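Local coordinates for sensor protein (Shewanella sp. W3-18-1, PDB 3MYF), which probably relays phosphoryl groups between response-regulator receiver domains, as the histidine-containing phosphotransfer (HPt) domain of a hybrid sensor histidine kinase, at residues M25-L30 and Q111-L116. Sequence-based numbering, arbitrary orientation. Where two conformers were deposited one is given.
Sequences MLKMLL and QVLSQL
Neither a ring nor an amide enters the meeting of L26, K27 and L30 with V112 and L113, so there are no flat faces or edges to match. It is a worked example of helices joined by aliphatic groups alone, four branched side chains and a methylene of K27. L113 makes the largest contribution, dividing its two methyls between residues one helical turn apart. Its CD1 meets CD2 of L30 at 3.7 Å, the closest approach of the contact, while its CD2 lies 4.2 Å from CG of K27. L30 reaches across because its CG stands anti to the backbone N (chi1 177°). The two leucines approach from opposite directions and pass alongside each other. K27 meets L113 through CG, and the rest of its extended chain carries NZ away from the leucine. Separately, CD1 of L26 touches CG1 of V112 at 4.2 Å. No hydrogen bond spans the segments. Their axes stay 10.9 Å apart at closest approach and run roughly antiparallel, at 139°, so side-chain ends do the joining, at the surface of the protein. The segments belong to helices 19-46 and 92-116, two long members of the helical bundle expected of an HPt domain. Helix 8-14 closes one side, where W8 touches L26, V112 and L116. One turn earlier on helix 92-116, V109 continues the packing against L26 and L30, while on helix 19-46 M25 and L29 pack against M28 of the second subunit, and M28 against its M25.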
HETATM    1  N   MSE A  25       6.182  -0.785   5.236  1.00 48.80           N
HETATM    2  CA  MSE A  25       5.984  -1.490   3.965  1.00 51.63           C
HETATM    3  C   MSE A  25       5.133  -2.732   4.164  1.00 47.21           C
HETATM    4  O   MSE A  25       4.260  -3.024   3.356  1.00 47.13           O
HETATM    5  CB  MSE A  25       7.320  -1.898   3.336  1.00 59.11           C
HETATM    6  CG  MSE A  25       8.326  -0.789   3.261  1.00 68.86           C
HETATM    7 SE   MSE A  25       9.016  -0.579   1.477  1.00 91.73          SE
HETATM    8  CE  MSE A  25       7.302  -0.273   0.611  1.00 85.19           C
ATOM      9  N   LEU A  26       5.384  -3.450   5.257  1.00 45.22           N
ATOM     10  CA  LEU A  26       4.626  -4.660   5.541  1.00 43.81           C
ATOM     11  C   LEU A  26       3.180  -4.293   5.880  1.00 40.90           C
ATOM     12  O   LEU A  26       2.249  -5.001   5.473  1.00 41.33           O
ATOM     13  CB  LEU A  26       5.290  -5.477   6.655  1.00 45.50           C
ATOM     14  CG  LEU A  26       6.560  -6.254   6.258  1.00 48.98           C
ATOM     15  CD1 LEU A  26       7.151  -6.976   7.456  1.00 52.31           C
ATOM     16  CD2 LEU A  26       6.322  -7.231   5.096  1.00 52.50           C
ATOM     17  N   LYS A  27       3.005  -3.164   6.570  1.00 39.29           N
ATOM     18  CA  LYS A  27       1.657  -2.635   6.856  1.00 38.92           C
ATOM     19  C   LYS A  27       0.904  -2.330   5.549  1.00 38.97           C
ATOM     20  O   LYS A  27      -0.261  -2.712   5.404  1.00 40.33           O
ATOM     21  CB  LYS A  27       1.708  -1.395   7.751  1.00 39.65           C
ATOM     22  CG  LYS A  27       1.892  -1.671   9.248  1.00 43.36           C
ATOM     23  CD  LYS A  27       2.115  -0.395  10.036  1.00 46.93           C
ATOM     24  CE  LYS A  27       2.269  -0.682  11.542  1.00 53.78           C
ATOM     25  NZ  LYS A  27       2.619   0.529  12.336  1.00 63.02           N
HETATM   26  N   MSE A  28       1.588  -1.667   4.612  1.00 40.37           N
HETATM   27  CA  MSE A  28       0.976  -1.250   3.350  0.50 44.56           C
HETATM   28  C   MSE A  28       0.621  -2.460   2.499  1.00 47.84           C
HETATM   29  O   MSE A  28      -0.427  -2.485   1.860  1.00 51.05           O
HETATM   30  CB  MSE A  28       1.893  -0.297   2.573  0.50 48.60           C
HETATM   31  CG  MSE A  28       2.226   1.017   3.296  0.50 48.16           C
HETATM   32 SE   MSE A  28       3.067   2.321   2.117  0.50 59.23          SE
HETATM   33  CE  MSE A  28       4.068   3.380   3.381  0.50 58.06           C
ATOM     34  N   LEU A  29       1.500  -3.462   2.492  1.00 26.14           N
ATOM     35  CA  LEU A  29       1.221  -4.694   1.759  1.00 26.92           C
ATOM     36  C   LEU A  29      -0.023  -5.389   2.324  1.00 27.18           C
ATOM     37  O   LEU A  29      -0.936  -5.716   1.571  1.00 27.57           O
ATOM     38  CB  LEU A  29       2.433  -5.630   1.795  1.00 26.58           C
ATOM     39  CG  LEU A  29       2.304  -6.999   1.127  1.00 28.50           C
ATOM     40  CD1 LEU A  29       2.147  -6.770  -0.379  1.00 28.97           C
ATOM     41  CD2 LEU A  29       3.506  -7.847   1.392  1.00 27.54           C
ATOM     42  N   LEU A  30      -0.062  -5.577   3.641  1.00 29.21           N
ATOM     43  CA  LEU A  30      -1.169  -6.248   4.310  1.00 29.95           C
ATOM     44  C   LEU A  30      -2.514  -5.554   4.060  1.00 31.15           C
ATOM     45  O   LEU A  30      -3.511  -6.218   3.784  1.00 31.53           O
ATOM     46  CB  LEU A  30      -0.901  -6.404   5.818  1.00 32.36           C
ATOM     47  CG  LEU A  30      -2.021  -7.037   6.663  1.00 33.41           C
ATOM     48  CD1 LEU A  30      -2.249  -8.479   6.262  1.00 32.78           C
ATOM     49  CD2 LEU A  30      -1.743  -6.928   8.202  1.00 35.06           C
ATOM     50  N   GLN A 111       1.289 -11.932  11.774  1.00 40.73           N
ATOM     51  CA  GLN A 111       2.043 -12.489  12.890  1.00 44.57           C
ATOM     52  C   GLN A 111       3.242 -11.604  13.232  1.00 43.84           C
ATOM     53  O   GLN A 111       3.499 -11.316  14.421  1.00 47.39           O
ATOM     54  CB  GLN A 111       2.484 -13.924  12.562  1.00 47.58           C
ATOM     55  N   VAL A 112       3.964 -11.166  12.201  1.00 72.51           N
ATOM     56  CA  VAL A 112       5.146 -10.311  12.366  1.00 69.74           C
ATOM     57  C   VAL A 112       4.788  -8.900  12.863  1.00 63.57           C
ATOM     58  O   VAL A 112       5.644  -8.189  13.399  1.00 63.43           O
ATOM     59  CB  VAL A 112       6.008 -10.268  11.068  1.00 73.09           C
ATOM     60  CG1 VAL A 112       7.032  -9.137  11.103  1.00 72.59           C
ATOM     61  CG2 VAL A 112       6.715 -11.598  10.865  1.00 82.93           C
ATOM     62  N   LEU A 113       3.523  -8.512  12.701  1.00 61.12           N
ATOM     63  CA  LEU A 113       3.046  -7.216  13.188  1.00 58.85           C
ATOM     64  C   LEU A 113       2.499  -7.306  14.608  1.00 60.45           C
ATOM     65  O   LEU A 113       2.636  -6.359  15.384  1.00 60.21           O
ATOM     66  CB  LEU A 113       2.010  -6.602  12.240  1.00 58.42           C
ATOM     67  CG  LEU A 113       2.485  -6.250  10.817  1.00 57.17           C
ATOM     68  CD1 LEU A 113       1.320  -5.814   9.943  1.00 56.69           C
ATOM     69  CD2 LEU A 113       3.570  -5.194  10.810  1.00 58.76           C
ATOM     70  N   SER A 114       1.877  -8.438  14.938  1.00 64.65           N
ATOM     71  CA  SER A 114       1.452  -8.723  16.312  1.00 69.00           C
ATOM     72  C   SER A 114       2.662  -8.827  17.231  1.00 68.18           C
ATOM     73  O   SER A 114       2.577  -8.545  18.427  1.00 69.07           O
ATOM     74  CB  SER A 114       0.661 -10.032  16.385  1.00 76.49           C
ATOM     75  OG  SER A 114      -0.575  -9.934  15.706  1.00 80.63           O
ATOM     76  N   GLN A 115       3.783  -9.249  16.655  1.00 68.79           N
ATOM     77  CA  GLN A 115       5.032  -9.445  17.375  1.00 71.18           C
ATOM     78  C   GLN A 115       5.802  -8.133  17.535  1.00 69.21           C
ATOM     79  O   GLN A 115       6.247  -7.809  18.643  1.00 69.49           O
ATOM     80  CB  GLN A 115       5.876 -10.510  16.653  1.00 76.65           C
ATOM     81  CG  GLN A 115       7.267 -10.796  17.229  1.00 81.58           C
ATOM     82  CD  GLN A 115       8.138 -11.633  16.283  1.00 90.95           C
ATOM     83  OE1 GLN A 115       7.702 -12.040  15.200  1.00 92.05           O
ATOM     84  NE2 GLN A 115       9.377 -11.885  16.693  1.00 98.40           N
ATOM     85  N   LEU A 116       5.922  -7.363  16.452  1.00 69.46           N
ATOM     86  CA  LEU A 116       6.853  -6.224  16.415  1.00 72.70           C
ATOM     87  C   LEU A 116       6.265  -4.799  16.335  1.00 74.33           C
ATOM     88  O   LEU A 116       7.027  -3.818  16.370  1.00 78.91           O
ATOM     89  CB  LEU A 116       7.904  -6.425  15.310  1.00 77.24           C
ATOM     90  CG  LEU A 116       8.872  -7.611  15.387  1.00 82.48           C
ATOM     91  CD1 LEU A 116       9.837  -7.567  14.221  1.00 89.57           C
ATOM     92  CD2 LEU A 116       9.640  -7.638  16.703  1.00 85.25           C
TER